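Local coordinates for nitrilotriacetate monooxygenase (Burkholderia pseudomallei, PDB 3SDO), which probably uses reduced FMN and molecular oxygen to oxidise its substrate, as a luciferase-like monooxygenase, at residues 101-106 with 138-143. Sequence-based numbering, arbitrary orientation.
Sequences SSYSEP and KNYGRP
Ser-102 and Tyr-103 meet Arg-142 and Tyr-140 where two loops of the luciferase-like TIM barrel converge, each following a parallel strand (94-100 and 124-129) at its C-terminal end. The carbonyl O of Ser-102 accepts a weak, bent hydrogen bond from Arg-142 NH1 (3.0 Å, 121° at the hydrogen). Arg-142 gets there with its chain bent at chi3, and its NH2 stays near the edge of the Tyr-103 ring, 3.9 Å from CD1. That same CD1 lies over a face of the guanidinium, toward its rim. Ser-102 CB covers the centre of one face of the Tyr-103 ring, and Tyr-140 lies over the other. These two rings are near-parallel, planes at 15°, but offset so far that little of one ring lies over the other, with centroids 4.7 Å apart. Beyond the ring pair, Asn-108 of the second subunit hydrogen-bonds both Tyr-140 OH and Tyr-103 O, tying the tyrosine pair into the dimer interface. Predicted FMN-binding residues Asp-61 and His-147 lie about 7 Å away, side chain to side chain, from Tyr-140 and Tyr-103 respectively. The offset brings CB of Tyr-103, rather than its ring, over the centre of Tyr-140 in a CH-pi contact, 3.6 Å from the ring centroid and 2° off the normal.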
ATOM      1  N   SER A 101      -4.115   5.939  12.597  1.00 25.84           N
ATOM      2  CA  SER A 101      -5.525   6.211  12.806  1.00 26.46           C
ATOM      3  C   SER A 101      -5.864   7.669  12.552  1.00 26.91           C
ATOM      4  O   SER A 101      -6.980   7.957  12.193  1.00 27.04           O
ATOM      5  CB  SER A 101      -5.927   5.911  14.253  1.00 26.92           C
ATOM      6  OG  SER A 101      -5.455   4.653  14.644  1.00 28.54           O
ATOM      7  N   SER A 102      -4.921   8.583  12.780  1.00 27.27           N
ATOM      8  CA  SER A 102      -5.236  10.029  12.695  1.00 28.52           C
ATOM      9  C   SER A 102      -5.213  10.552  11.272  1.00 27.63           C
ATOM     10  O   SER A 102      -5.887  11.533  10.964  1.00 28.25           O
ATOM     11  CB  SER A 102      -4.271  10.852  13.548  1.00 28.96           C
ATOM     12  OG  SER A 102      -4.280  10.410  14.895  1.00 32.21           O
ATOM     13  N   TYR A 103      -4.481   9.878  10.389  1.00 26.63           N
ATOM     14  CA  TYR A 103      -4.238  10.415   9.054  1.00 26.46           C
ATOM     15  C   TYR A 103      -4.687   9.476   7.936  1.00 26.38           C
ATOM     16  O   TYR A 103      -4.115   9.472   6.863  1.00 24.98           O
ATOM     17  CB  TYR A 103      -2.757  10.785   8.927  1.00 26.70           C
ATOM     18  CG  TYR A 103      -2.305  11.716  10.036  1.00 27.25           C
ATOM     19  CD1 TYR A 103      -2.939  12.930  10.242  1.00 28.00           C
ATOM     20  CD2 TYR A 103      -1.298  11.345  10.923  1.00 28.86           C
ATOM     21  CE1 TYR A 103      -2.542  13.789  11.271  1.00 29.47           C
ATOM     22  CE2 TYR A 103      -0.884  12.205  11.947  1.00 29.30           C
ATOM     23  CZ  TYR A 103      -1.520  13.418  12.116  1.00 30.22           C
ATOM     24  OH  TYR A 103      -1.123  14.255  13.134  1.00 31.66           O
ATOM     25  N   SER A 104      -5.740   8.712   8.212  1.00 27.19           N
ATOM     26  CA  SER A 104      -6.325   7.776   7.256  1.00 27.66           C
ATOM     27  C   SER A 104      -7.823   7.767   7.462  1.00 27.65           C
ATOM     28  O   SER A 104      -8.314   7.898   8.599  1.00 28.45           O
ATOM     29  CB  SER A 104      -5.826   6.388   7.531  1.00 28.03           C
ATOM     30  OG  SER A 104      -6.437   5.930   8.741  1.00 30.03           O
ATOM     31  N   GLU A 105      -8.562   7.636   6.376  1.00 26.40           N
ATOM     32  CA  GLU A 105     -10.016   7.476   6.483  1.00 26.04           C
ATOM     33  C   GLU A 105     -10.320   6.011   6.796  1.00 23.99           C
ATOM     34  O   GLU A 105      -9.839   5.125   6.089  1.00 22.00           O
ATOM     35  CB  GLU A 105     -10.708   7.896   5.186  1.00 26.32           C
ATOM     36  CG  GLU A 105     -10.796   9.387   4.987  1.00 30.78           C
ATOM     37  CD  GLU A 105     -11.937  10.069   5.799  1.00 37.02           C
ATOM     38  OE1 GLU A 105     -12.838   9.383   6.349  1.00 40.66           O
ATOM     39  OE2 GLU A 105     -11.940  11.317   5.859  1.00 40.52           O
ATOM     40  N   PRO A 106     -11.139   5.747   7.832  1.00 22.82           N
ATOM     41  CA  PRO A 106     -11.417   4.343   8.163  1.00 22.15           C
ATOM     42  C   PRO A 106     -11.956   3.509   6.986  1.00 20.89           C
ATOM     43  O   PRO A 106     -11.607   2.341   6.869  1.00 19.12           O
ATOM     44  CB  PRO A 106     -12.471   4.429   9.279  1.00 22.90           C
ATOM     45  CG  PRO A 106     -12.886   5.842   9.353  1.00 24.10           C
ATOM     46  CD  PRO A 106     -11.832   6.680   8.737  1.00 23.54           C
ATOM     47  N   LYS A 138       1.590  18.114   9.921  1.00 27.17           N
ATOM     48  CA  LYS A 138       1.918  19.127   8.926  1.00 28.11           C
ATOM     49  C   LYS A 138       1.758  18.641   7.473  1.00 26.59           C
ATOM     50  O   LYS A 138       1.664  19.467   6.560  1.00 25.79           O
ATOM     51  CB  LYS A 138       3.357  19.665   9.146  1.00 28.79           C
ATOM     52  CG  LYS A 138       3.505  20.526  10.381  1.00 32.81           C
ATOM     53  CD  LYS A 138       4.973  20.742  10.764  1.00 36.17           C
ATOM     54  CE  LYS A 138       5.113  21.922  11.708  1.00 39.48           C
ATOM     55  NZ  LYS A 138       6.286  21.797  12.604  1.00 41.05           N
ATOM     56  N   ASN A 139       1.749  17.321   7.266  1.00 25.43           N
ATOM     57  CA  ASN A 139       1.497  16.753   5.939  1.00 24.87           C
ATOM     58  C   ASN A 139       0.031  16.452   5.652  1.00 25.38           C
ATOM     59  O   ASN A 139      -0.288  15.928   4.583  1.00 24.74           O
ATOM     60  CB  ASN A 139       2.369  15.508   5.718  1.00 23.48           C
ATOM     61  CG  ASN A 139       3.813  15.870   5.544  1.00 23.05           C
ATOM     62  OD1 ASN A 139       4.109  16.965   5.077  1.00 21.40           O
ATOM     63  ND2 ASN A 139       4.725  14.968   5.912  1.00 21.00           N
ATOM     64  N   TYR A 140      -0.849  16.823   6.590  1.00 26.25           N
ATOM     65  CA  TYR A 140      -2.264  16.486   6.526  1.00 26.92           C
ATOM     66  C   TYR A 140      -3.178  17.639   6.978  1.00 29.52           C
ATOM     67  O   TYR A 140      -4.334  17.413   7.336  1.00 29.74           O
ATOM     68  CB  TYR A 140      -2.545  15.221   7.373  1.00 25.47           C
ATOM     69  CG  TYR A 140      -1.827  13.989   6.898  1.00 23.80           C
ATOM     70  CD1 TYR A 140      -2.366  13.179   5.898  1.00 23.84           C
ATOM     71  CD2 TYR A 140      -0.587  13.647   7.407  1.00 24.04           C
ATOM     72  CE1 TYR A 140      -1.692  12.043   5.463  1.00 21.21           C
ATOM     73  CE2 TYR A 140       0.086  12.515   6.979  1.00 23.25           C
ATOM     74  CZ  TYR A 140      -0.466  11.710   6.003  1.00 21.99           C
ATOM     75  OH  TYR A 140       0.230  10.568   5.580  1.00 21.03           O
ATOM     76  N   GLY A 141      -2.669  18.872   6.940  1.00 31.85           N
ATOM     77  CA  GLY A 141      -3.446  20.038   7.306  1.00 34.35           C
ATOM     78  C   GLY A 141      -3.814  20.143   8.771  1.00 36.44           C
ATOM     79  O   GLY A 141      -4.775  20.836   9.120  1.00 37.22           O
ATOM     80  N   ARG A 142      -3.038  19.481   9.630  1.00 37.82           N
ATOM     81  CA  ARG A 142      -3.282  19.484  11.070  1.00 39.75           C
ATOM     82  C   ARG A 142      -1.945  19.639  11.791  1.00 40.37           C
ATOM     83  O   ARG A 142      -1.497  18.724  12.467  1.00 40.18           O
ATOM     84  CB  ARG A 142      -4.036  18.207  11.491  1.00 39.68           C
ATOM     85  CG  ARG A 142      -5.524  18.241  11.104  1.00 42.05           C
ATOM     86  CD  ARG A 142      -6.252  16.935  11.378  1.00 45.90           C
ATOM     87  NE  ARG A 142      -6.229  16.011  10.241  1.00 47.81           N
ATOM     88  CZ  ARG A 142      -6.628  14.741  10.291  1.00 49.74           C
ATOM     89  NH1 ARG A 142      -7.087  14.214  11.427  1.00 51.50           N
ATOM     90  NH2 ARG A 142      -6.567  13.985   9.200  1.00 50.21           N
ATOM     91  N   PRO A 143      -1.310  20.822  11.656  1.00 41.98           N
ATOM     92  CA  PRO A 143       0.039  21.037  12.184  1.00 42.96           C
ATOM     93  C   PRO A 143       0.169  20.961  13.726  1.00 44.15           C
ATOM     94  O   PRO A 143       1.287  20.830  14.226  1.00 44.30           O
ATOM     95  CB  PRO A 143       0.391  22.447  11.680  1.00 43.66           C
ATOM     96  CG  PRO A 143      -0.905  23.116  11.472  1.00 43.95           C
ATOM     97  CD  PRO A 143      -1.871  22.055  11.071  1.00 42.71           C
TER